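PDB 3UXF: fimbrial subunit type 1, which serves as the major structural subunit of the type 1 fimbriae on the Actinomyces surface. Local coordinates for residues T44-Q52 with C71-I81; V185-G196 with I344-Y353. All blocks are in the same frame, centred on the assembly; numbering follows the deposited sequence.

How the contacts relate
FimP is tied together on two quite different scales. Following the chain from its N terminus, contact 1 comes first: it brings 71-81 back to 44-52, closing a loop of 18 residues, partly disordered, with no helix or strand in its modelled part, and joins the two sheets of the N-terminal domain. Contact 2 opens after contact 1 has closed, so the two stand in series and neither nest nor cross. It closes a far larger excursion of 147 residues, setting strand 185-190 of one sheet against strand 344-362, which runs on to pair with strands 419-426 and 478-484. The centres of contacts 1 and 2 are 31 Å apart.

Contact 1 of 2, residues T44-Q52 with C71-I81; sequences TLTVHKCEQ and CKPVSDVEFTI
Cys71 is joined covalently to Cys50, SG to SG at 2.0 Å, with a chi3 of -98° that is near the usual right angle of a disulfide. Next along, the carbonyl oxygen of Lys72 receives the backbone N-H of Glu51 in its own plane, O to N 2.8 Å, while the CA of Cys50 leans on the same oxygen. The Lys72 and Glu51 side chains meet at a slant, CB against CG; the N of Lys72 and the N of Gln52 both donate to one water. Pro73 lies opposite Cys50 in a single antiparallel bridge, a non-hydrogen-bonded pair; a second water donates both to its carbonyl oxygen and to Glu51 OE2, at 2.9 Å from Pro73 O. Val74 completes the bridge by giving its N-H to Lys49 O, N to O 3.1 Å, arriving well above the carbonyl plane. Its CG2 rests against Glu51, 3.6 Å from CG, and its CB against Lys49 CG at 3.7 Å.

Past the disulfide the chains part into the two facing sheets of a beta sandwich: strand 44-48 belongs to one sheet of the N-terminal pilin domain and strand 78-84 to the other. Val77 CG2 touches Lys49 CG, from which the lysine chain, bent at chi2 (70°), runs past the rim of the Phe79 ring; its NZ forms a salt bridge with Glu142. Phe79 faces Val47 in a CH-pi contact: CG1 sits over the centre of one ring face, 3.8 Å from the Phe79 centroid and 10° off the normal. Beyond it, Ile81 and Leu45 lie alongside with their ends pointing opposite ways, Ile81 CG2 lying 3.8 Å from Leu45 CD2, while Phe128 of strand 125-128 packs on Ile81.

Contact 2 of 2, residues V185-G196 with I344-Y353; sequences VDKQVTDKPAPG and IPTTPVLSKY
Val349 pushes its CG1 tightly against the backbone oxygen of Lys187, 3.0 Å from CG1 to O, while its side chain lies crosswise over the extended lysine, CG2 against CG, CD and CE, and also reaches Val189 CB. Strands 185-190 and 349-353 run nearly parallel, 18° between their directions, but 7.0 Å apart, as neighbours from two sheets. Water fills in for sheet bonding at one end: one molecule donates to Val185 O and accepts from Thr347 N, and another accepts from Lys187 N, 2.8 Å from it, and from Thr347 OG1. Thr346 OG1 donates to Thr347 O and accepts from Ala318 N.

At the other end direct bonds join in, beside one more water. Ser351 OG donates to the anti lone pair of Asp191 OD2 at 2.7 Å, and the water donates to that OD2 and to Leu350 O; Asp191 OD1 takes the N-H of Asn432. Tyr353 OH donates to Ala194 O, 2.7 Å away, along a lone pair in the carbonyl plane.

Lys187 NZ is covalently linked to Asn316 CG and, as an amide nitrogen, hydrogen-bonds Asp227 OD2. This isopeptide crosslink to strand 312-321, beside 344-362, would be expected to resist separation of the two sheets under pulling.

Contact 1 of 2, residues T44-Q52 with C71-I81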
loop_
_atom_site.group_PDB
_atom_site.type_symbol
_atom_site.label_atom_id
_atom_site.label_comp_id
_atom_site.label_asym_id
_atom_site.label_seq_id
_atom_site.Cartn_x
_atom_site.Cartn_y
_atom_site.Cartn_z
ATOM N N THR A 44 31.082 -12.770 18.458
ATOM C CA THR A 44 29.900 -11.903 18.522
ATOM C C THR A 44 28.978 -12.263 17.368
ATOM O O THR A 44 29.429 -12.822 16.362
ATOM C CB THR A 44 30.228 -10.377 18.444
ATOM O OG1 THR A 44 30.889 -10.098 17.216
ATOM C CG2 THR A 44 31.153 -9.926 19.617
ATOM N N LEU A 45 27.688 -11.951 17.533
ATOM C CA LEU A 45 26.706 -12.163 16.471
ATOM C C LEU A 45 25.916 -10.869 16.357
ATOM O O LEU A 45 25.314 -10.472 17.331
ATOM C CB LEU A 45 25.766 -13.307 16.833
ATOM C CG LEU A 45 24.588 -13.440 15.860
ATOM C CD1 LEU A 45 25.062 -13.695 14.431
ATOM C CD2 LEU A 45 23.625 -14.546 16.355
ATOM N N THR A 46 25.902 -10.241 15.187
ATOM C CA THR A 46 25.209 -8.959 15.014
ATOM C C THR A 46 24.130 -9.170 13.968
ATOM O O THR A 46 24.429 -9.494 12.821
ATOM C CB THR A 46 26.179 -7.883 14.549
ATOM O OG1 THR A 46 27.188 -7.716 15.555
ATOM C CG2 THR A 46 25.452 -6.524 14.402
ATOM N N VAL A 47 22.873 -9.046 14.380
ATOM C CA VAL A 47 21.736 -9.226 13.461
ATOM C C VAL A 47 21.255 -7.834 13.030
ATOM O O VAL A 47 21.014 -6.995 13.885
ATOM C CB VAL A 47 20.610 -9.984 14.202
ATOM C CG1 VAL A 47 19.398 -10.296 13.266
ATOM C CG2 VAL A 47 21.161 -11.296 14.787
ATOM N N HIS A 48 21.183 -7.602 11.717
ATOM C CA HIS A 48 20.793 -6.296 11.175
ATOM C C HIS A 48 19.315 -6.372 10.762
ATOM O O HIS A 48 18.979 -7.106 9.833
ATOM C CB HIS A 48 21.643 -5.988 9.953
ATOM C CG HIS A 48 23.091 -5.754 10.266
ATOM N ND1 HIS A 48 23.685 -4.512 10.174
ATOM C CD2 HIS A 48 24.065 -6.606 10.681
ATOM C CE1 HIS A 48 24.956 -4.605 10.523
ATOM N NE2 HIS A 48 25.209 -5.863 10.834
ATOM N N LYS A 49 18.448 -5.645 11.474
ATOM C CA LYS A 49 17.016 -5.666 11.184
ATOM C C LYS A 49 16.668 -4.445 10.327
ATOM O O LYS A 49 16.898 -3.302 10.729
ATOM C CB LYS A 49 16.214 -5.668 12.487
ATOM C CG LYS A 49 14.677 -5.611 12.261
ATOM C CD LYS A 49 14.151 -6.919 11.668
ATOM C CE LYS A 49 12.623 -6.776 11.354
ATOM N NZ LYS A 49 12.102 -8.064 10.867
ATOM N N CYS A 50 16.140 -4.725 9.138
ATOM C CA CYS A 50 15.877 -3.708 8.118
ATOM C C CYS A 50 14.438 -3.833 7.644
ATOM O O CYS A 50 13.881 -4.917 7.624
ATOM C CB CYS A 50 16.814 -3.935 6.923
ATOM S SG CYS A 50 18.583 -3.976 7.358
ATOM N N GLU A 51 13.838 -2.719 7.231
ATOM C CA GLU A 51 12.441 -2.743 6.788
ATOM C C GLU A 51 12.247 -3.595 5.542
ATOM O O GLU A 51 11.257 -4.320 5.438
ATOM C CB GLU A 51 11.952 -1.321 6.479
ATOM C CG GLU A 51 11.789 -0.454 7.676
ATOM C CD GLU A 51 10.971 0.818 7.366
ATOM O OE1 GLU A 51 10.471 0.941 6.227
ATOM O OE2 GLU A 51 10.833 1.684 8.253
ATOM N N GLN A 52 13.189 -3.473 4.605
ATOM C CA GLN A 52 13.165 -4.180 3.323
ATOM C C GLN A 52 14.325 -5.143 3.176
ATOM O O GLN A 52 15.459 -4.831 3.551
ATOM C CB GLN A 52 13.251 -3.176 2.161
ATOM C CG GLN A 52 12.009 -2.338 1.999
ATOM C CD GLN A 52 10.772 -3.189 1.824
ATOM O OE1 GLN A 52 9.721 -2.896 2.402
ATOM N NE2 GLN A 52 10.884 -4.255 1.025
ATOM N N CYS A 71 19.602 -0.267 4.093
ATOM C CA CYS A 71 18.897 -0.753 5.267
ATOM C C CYS A 71 18.200 0.385 5.976
ATOM O O CYS A 71 18.846 1.311 6.474
ATOM C CB CYS A 71 19.874 -1.435 6.231
ATOM S SG CYS A 71 19.099 -2.062 7.732
ATOM N N LYS A 72 16.878 0.339 6.008
ATOM C CA LYS A 72 16.150 1.230 6.884
ATOM C C LYS A 72 15.955 0.496 8.198
ATOM O O LYS A 72 15.210 -0.474 8.271
ATOM C CB LYS A 72 14.817 1.627 6.240
ATOM C CG LYS A 72 15.034 2.552 5.042
ATOM C CD LYS A 72 13.909 2.480 4.011
ATOM C CE LYS A 72 14.209 3.386 2.807
ATOM N NZ LYS A 72 13.083 3.460 1.815
ATOM N N PRO A 73 16.664 0.939 9.237
ATOM C CA PRO A 73 16.721 0.139 10.462
ATOM C C PRO A 73 15.382 0.121 11.162
ATOM O O PRO A 73 14.580 1.070 11.054
ATOM C CB PRO A 73 17.765 0.867 11.309
ATOM C CG PRO A 73 17.733 2.294 10.792
ATOM C CD PRO A 73 17.524 2.129 9.311
ATOM N N VAL A 74 15.110 -0.976 11.849
ATOM C CA VAL A 74 13.877 -1.112 12.609
ATOM C C VAL A 74 14.179 -1.304 14.084
ATOM O O VAL A 74 14.878 -2.260 14.444
ATOM C CB VAL A 74 13.068 -2.304 12.118
ATOM C CG1 VAL A 74 11.719 -2.403 12.835
ATOM C CG2 VAL A 74 12.907 -2.216 10.593
ATOM N N SER A 75 13.665 -0.413 14.931
ATOM C CA SER A 75 13.902 -0.488 16.373
ATOM C C SER A 75 12.857 -1.329 17.059
ATOM O O SER A 75 11.805 -1.607 16.500
ATOM C CB SER A 75 13.896 0.918 16.989
ATOM O OG SER A 75 12.579 1.448 16.990
ATOM N N ASP A 76 13.159 -1.747 18.292
ATOM C CA ASP A 76 12.211 -2.431 19.143
ATOM C C ASP A 76 11.794 -3.815 18.669
ATOM O O ASP A 76 10.699 -4.271 18.979
ATOM C CB ASP A 76 10.962 -1.557 19.421
ATOM C CG ASP A 76 10.340 -1.870 20.752
ATOM O OD1 ASP A 76 11.097 -2.246 21.685
ATOM O OD2 ASP A 76 9.096 -1.795 20.871
ATOM N N VAL A 77 12.704 -4.513 17.993
ATOM C CA VAL A 77 12.454 -5.872 17.570
ATOM C C VAL A 77 13.321 -6.786 18.434
ATOM O O VAL A 77 14.500 -6.534 18.559
ATOM C CB VAL A 77 12.850 -6.060 16.109
ATOM C CG1 VAL A 77 12.703 -7.496 15.711
ATOM C CG2 VAL A 77 11.955 -5.169 15.215
ATOM N N GLU A 78 12.726 -7.811 19.015
ATOM C CA GLU A 78 13.510 -8.731 19.860
ATOM C C GLU A 78 13.944 -9.949 19.058
ATOM O O GLU A 78 13.119 -10.573 18.382
ATOM C CB GLU A 78 12.659 -9.195 21.030
ATOM C CG GLU A 78 13.411 -10.098 21.965
ATOM C CD GLU A 78 12.482 -10.718 22.990
ATOM O OE1 GLU A 78 11.845 -11.753 22.703
ATOM O OE2 GLU A 78 12.372 -10.136 24.093
ATOM N N PHE A 79 15.229 -10.308 19.145
ATOM C CA PHE A 79 15.739 -11.566 18.609
ATOM C C PHE A 79 16.159 -12.458 19.739
ATOM O O PHE A 79 16.711 -11.982 20.721
ATOM C CB PHE A 79 16.929 -11.331 17.674
ATOM C CG PHE A 79 16.505 -10.830 16.323
ATOM C CD1 PHE A 79 16.184 -11.724 15.339
ATOM C CD2 PHE A 79 16.403 -9.474 16.069
ATOM C CE1 PHE A 79 15.750 -11.284 14.070
ATOM C CE2 PHE A 79 15.956 -9.031 14.819
ATOM C CZ PHE A 79 15.678 -9.949 13.813
ATOM N N THR A 80 15.850 -13.732 19.597
ATOM C CA THR A 80 16.320 -14.748 20.524
ATOM C C THR A 80 17.285 -15.664 19.776
ATOM O O THR A 80 17.017 -16.074 18.655
ATOM C CB THR A 80 15.160 -15.559 21.051
ATOM O OG1 THR A 80 14.336 -14.706 21.842
ATOM C CG2 THR A 80 15.674 -16.713 21.914
ATOM N N ILE A 81 18.410 -15.997 20.399
ATOM C CA ILE A 81 19.266 -17.028 19.841
ATOM C C ILE A 81 19.236 -18.251 20.747
ATOM O O ILE A 81 19.262 -18.114 21.979
ATOM C CB ILE A 81 20.706 -16.516 19.591
ATOM C CG1 ILE A 81 21.407 -16.110 20.896
ATOM C CG2 ILE A 81 20.659 -15.320 18.656
ATOM C CD1 ILE A 81 22.896 -15.750 20.699
HETATM O O HOH W 1 11.736 1.486 10.636
HETATM O O HOH W 2 15.335 -1.469 4.338
#

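Contact 2 of 2, residues V185-G196 with I344-Y353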
loop_
_atom_site.group_PDB
_atom_site.type_symbol
_atom_site.label_atom_id
_atom_site.label_comp_id
_atom_site.label_asym_id
_atom_site.label_seq_id
_atom_site.Cartn_x
_atom_site.Cartn_y
_atom_site.Cartn_z
ATOM N N VAL A 185 2.970 -5.616 1.565
ATOM C CA VAL A 185 1.553 -5.335 1.489
ATOM C C VAL A 185 1.436 -4.033 0.727
ATOM O O VAL A 185 2.251 -3.127 0.907
ATOM C CB VAL A 185 0.907 -5.231 2.873
ATOM C CG1 VAL A 185 1.043 -6.571 3.632
ATOM C CG2 VAL A 185 1.516 -4.085 3.674
ATOM N N ASP A 186 0.407 -3.907 -0.108
ATOM C CA ASP A 186 0.314 -2.759 -0.980
ATOM C C ASP A 186 -1.143 -2.410 -1.207
ATOM O O ASP A 186 -2.003 -3.293 -1.124
ATOM C CB ASP A 186 0.938 -3.095 -2.340
ATOM C CG ASP A 186 2.452 -3.312 -2.234
ATOM O OD1 ASP A 186 3.193 -2.294 -2.190
ATOM O OD2 ASP A 186 2.913 -4.490 -2.186
ATOM N N LYS A 187 -1.407 -1.119 -1.377
ATOM C CA LYS A 187 -2.754 -0.687 -1.765
ATOM C C LYS A 187 -2.649 0.199 -2.980
ATOM O O LYS A 187 -1.746 1.035 -3.056
ATOM C CB LYS A 187 -3.439 0.093 -0.627
ATOM C CG LYS A 187 -4.859 0.522 -1.026
ATOM C CD LYS A 187 -5.625 1.081 0.244
ATOM C CE LYS A 187 -6.944 1.657 -0.240
ATOM N NZ LYS A 187 -7.948 1.815 0.858
ATOM N N GLN A 188 -3.560 0.003 -3.929
ATOM C CA GLN A 188 -3.638 0.863 -5.101
ATOM C C GLN A 188 -5.025 1.431 -5.210
ATOM O O GLN A 188 -6.008 0.882 -4.667
ATOM C CB GLN A 188 -3.428 0.030 -6.361
ATOM C CG GLN A 188 -2.033 -0.621 -6.401
ATOM C CD GLN A 188 -1.937 -1.672 -7.470
ATOM O OE1 GLN A 188 -2.259 -2.838 -7.246
ATOM N NE2 GLN A 188 -1.506 -1.264 -8.673
ATOM N N VAL A 189 -5.127 2.518 -5.954
ATOM C CA VAL A 189 -6.437 3.092 -6.246
ATOM C C VAL A 189 -6.549 3.285 -7.746
ATOM O O VAL A 189 -5.569 3.641 -8.419
ATOM C CB VAL A 189 -6.658 4.431 -5.505
ATOM C CG1 VAL A 189 -5.633 5.478 -5.935
ATOM C CG2 VAL A 189 -8.063 4.984 -5.755
ATOM N N THR A 190 -7.739 3.026 -8.293
ATOM C CA THR A 190 -7.989 3.329 -9.686
ATOM C C THR A 190 -9.074 4.385 -9.717
ATOM O O THR A 190 -10.214 4.092 -9.368
ATOM C CB THR A 190 -8.486 2.078 -10.443
ATOM O OG1 THR A 190 -7.502 1.033 -10.330
ATOM C CG2 THR A 190 -8.690 2.401 -11.920
ATOM N N ASP A 191 -8.700 5.613 -10.067
ATOM C CA ASP A 191 -9.672 6.692 -10.174
ATOM C C ASP A 191 -9.555 7.419 -11.481
ATOM O O ASP A 191 -10.188 8.438 -11.671
ATOM C CB ASP A 191 -9.508 7.663 -9.002
ATOM C CG ASP A 191 -8.080 8.161 -8.847
ATOM O OD1 ASP A 191 -7.369 8.117 -9.851
ATOM O OD2 ASP A 191 -7.663 8.533 -7.730
ATOM N N LYS A 192 -8.781 6.860 -12.413
ATOM C CA LYS A 192 -8.860 7.388 -13.790
ATOM C C LYS A 192 -10.316 7.411 -14.344
ATOM O O LYS A 192 -10.694 8.363 -15.032
ATOM C CB LYS A 192 -7.912 6.604 -14.720
ATOM C CG LYS A 192 -7.803 7.224 -16.125
ATOM C CD LYS A 192 -6.838 6.431 -17.007
ATOM C CE LYS A 192 -5.421 6.630 -16.573
ATOM N NZ LYS A 192 -4.411 5.904 -17.450
ATOM N N PRO A 193 -11.144 6.404 -14.026
ATOM C CA PRO A 193 -12.556 6.446 -14.438
ATOM C C PRO A 193 -13.419 7.419 -13.661
ATOM O O PRO A 193 -14.613 7.505 -13.982
ATOM C CB PRO A 193 -13.052 5.020 -14.160
ATOM C CG PRO A 193 -11.822 4.190 -14.170
ATOM C CD PRO A 193 -10.749 5.064 -13.555
ATOM N N ALA A 194 -12.852 8.137 -12.702
ATOM C CA ALA A 194 -13.652 9.024 -11.855
ATOM C C ALA A 194 -13.133 10.473 -11.867
ATOM O O ALA A 194 -12.864 11.062 -10.823
ATOM C CB ALA A 194 -13.688 8.449 -10.407
ATOM N N PRO A 195 -13.099 11.105 -13.046
ATOM C CA PRO A 195 -12.695 12.512 -13.076
ATOM C C PRO A 195 -13.697 13.392 -12.308
ATOM O O PRO A 195 -13.299 14.311 -11.607
ATOM C CB PRO A 195 -12.697 12.847 -14.576
ATOM C CG PRO A 195 -13.638 11.810 -15.220
ATOM C CD PRO A 195 -13.398 10.562 -14.385
ATOM N N GLY A 196 -14.992 13.098 -12.435
ATOM C CA GLY A 196 -15.994 13.860 -11.699
ATOM C C GLY A 196 -16.209 13.268 -10.320
ATOM O O GLY A 196 -16.353 12.046 -10.184
ATOM N N ILE A 344 0.134 -4.970 9.709
ATOM C CA ILE A 344 1.238 -4.523 8.877
ATOM C C ILE A 344 0.630 -3.601 7.810
ATOM O O ILE A 344 -0.193 -4.073 7.013
ATOM C CB ILE A 344 1.911 -5.728 8.187
ATOM C CG1 ILE A 344 2.550 -6.662 9.242
ATOM C CG2 ILE A 344 2.951 -5.253 7.201
ATOM C CD1 ILE A 344 2.833 -8.082 8.747
ATOM N N PRO A 345 1.011 -2.314 7.798
ATOM C CA PRO A 345 0.281 -1.322 7.002
ATOM C C PRO A 345 0.802 -1.125 5.590
ATOM O O PRO A 345 2.002 -1.239 5.289
ATOM C CB PRO A 345 0.490 -0.028 7.777
ATOM C CG PRO A 345 1.903 -0.217 8.328
ATOM C CD PRO A 345 1.972 -1.658 8.709
ATOM N N THR A 346 -0.137 -0.826 4.693
ATOM C CA THR A 346 0.233 -0.271 3.416
ATOM C C THR A 346 0.593 1.200 3.556
ATOM O O THR A 346 0.226 1.861 4.524
ATOM C CB THR A 346 -0.920 -0.371 2.372
ATOM O OG1 THR A 346 -1.963 0.577 2.680
ATOM C CG2 THR A 346 -1.494 -1.750 2.316
ATOM N N THR A 347 1.354 1.730 2.605
ATOM C CA THR A 347 1.399 3.175 2.532
ATOM C C THR A 347 -0.003 3.615 2.117
ATOM O O THR A 347 -0.718 2.848 1.454
ATOM C CB THR A 347 2.413 3.601 1.509
ATOM O OG1 THR A 347 2.250 2.785 0.367
ATOM C CG2 THR A 347 3.801 3.278 2.033
ATOM N N PRO A 348 -0.418 4.820 2.525
ATOM C CA PRO A 348 -1.719 5.342 2.099
ATOM C C PRO A 348 -1.692 5.663 0.614
ATOM O O PRO A 348 -0.626 5.909 0.044
ATOM C CB PRO A 348 -1.877 6.634 2.908
ATOM C CG PRO A 348 -0.459 7.046 3.231
ATOM C CD PRO A 348 0.294 5.748 3.420
ATOM N N VAL A 349 -2.860 5.608 -0.002
ATOM C CA VAL A 349 -3.019 6.076 -1.377
ATOM C C VAL A 349 -4.009 7.214 -1.372
ATOM O O VAL A 349 -4.948 7.205 -0.579
ATOM C CB VAL A 349 -3.532 4.953 -2.342
ATOM C CG1 VAL A 349 -2.498 3.889 -2.479
ATOM C CG2 VAL A 349 -4.883 4.340 -1.911
ATOM N N LEU A 350 -3.804 8.173 -2.264
ATOM C CA LEU A 350 -4.625 9.380 -2.320
ATOM C C LEU A 350 -5.297 9.556 -3.663
ATOM O O LEU A 350 -4.741 9.173 -4.711
ATOM C CB LEU A 350 -3.765 10.624 -2.120
ATOM C CG LEU A 350 -2.927 10.642 -0.843
ATOM C CD1 LEU A 350 -2.144 11.945 -0.775
ATOM C CD2 LEU A 350 -3.788 10.483 0.382
ATOM N N SER A 351 -6.505 10.112 -3.611
ATOM C CA SER A 351 -7.195 10.727 -4.759
ATOM C C SER A 351 -7.370 12.213 -4.422
ATOM O O SER A 351 -7.663 12.565 -3.273
ATOM C CB SER A 351 -8.574 10.090 -4.972
ATOM O OG SER A 351 -8.485 8.697 -5.205
ATOM N N LYS A 352 -7.155 13.080 -5.414
ATOM C CA LYS A 352 -7.175 14.534 -5.164
ATOM C C LYS A 352 -8.179 15.218 -6.088
ATOM O O LYS A 352 -8.041 15.168 -7.304
ATOM C CB LYS A 352 -5.765 15.118 -5.337
ATOM C CG LYS A 352 -4.753 14.510 -4.401
ATOM C CD LYS A 352 -3.361 15.075 -4.720
ATOM C CE LYS A 352 -2.313 14.449 -3.804
ATOM N NZ LYS A 352 -2.262 15.139 -2.473
ATOM N N TYR A 353 -9.182 15.864 -5.498
ATOM C CA TYR A 353 -10.267 16.517 -6.234
ATOM C C TYR A 353 -10.273 17.997 -5.916
ATOM O O TYR A 353 -10.128 18.399 -4.752
ATOM C CB TYR A 353 -11.640 15.904 -5.832
ATOM C CG TYR A 353 -11.927 14.555 -6.436
ATOM C CD1 TYR A 353 -11.512 13.379 -5.808
ATOM C CD2 TYR A 353 -12.570 14.449 -7.664
ATOM C CE1 TYR A 353 -11.744 12.129 -6.383
ATOM C CE2 TYR A 353 -12.818 13.218 -8.243
ATOM C CZ TYR A 353 -12.406 12.063 -7.605
ATOM O OH TYR A 353 -12.658 10.825 -8.147
HETATM O O HOH W 3 2.641 -0.376 0.787
HETATM O O HOH W 4 0.445 0.963 -0.896
HETATM O O HOH W 5 -5.224 9.323 -7.383
#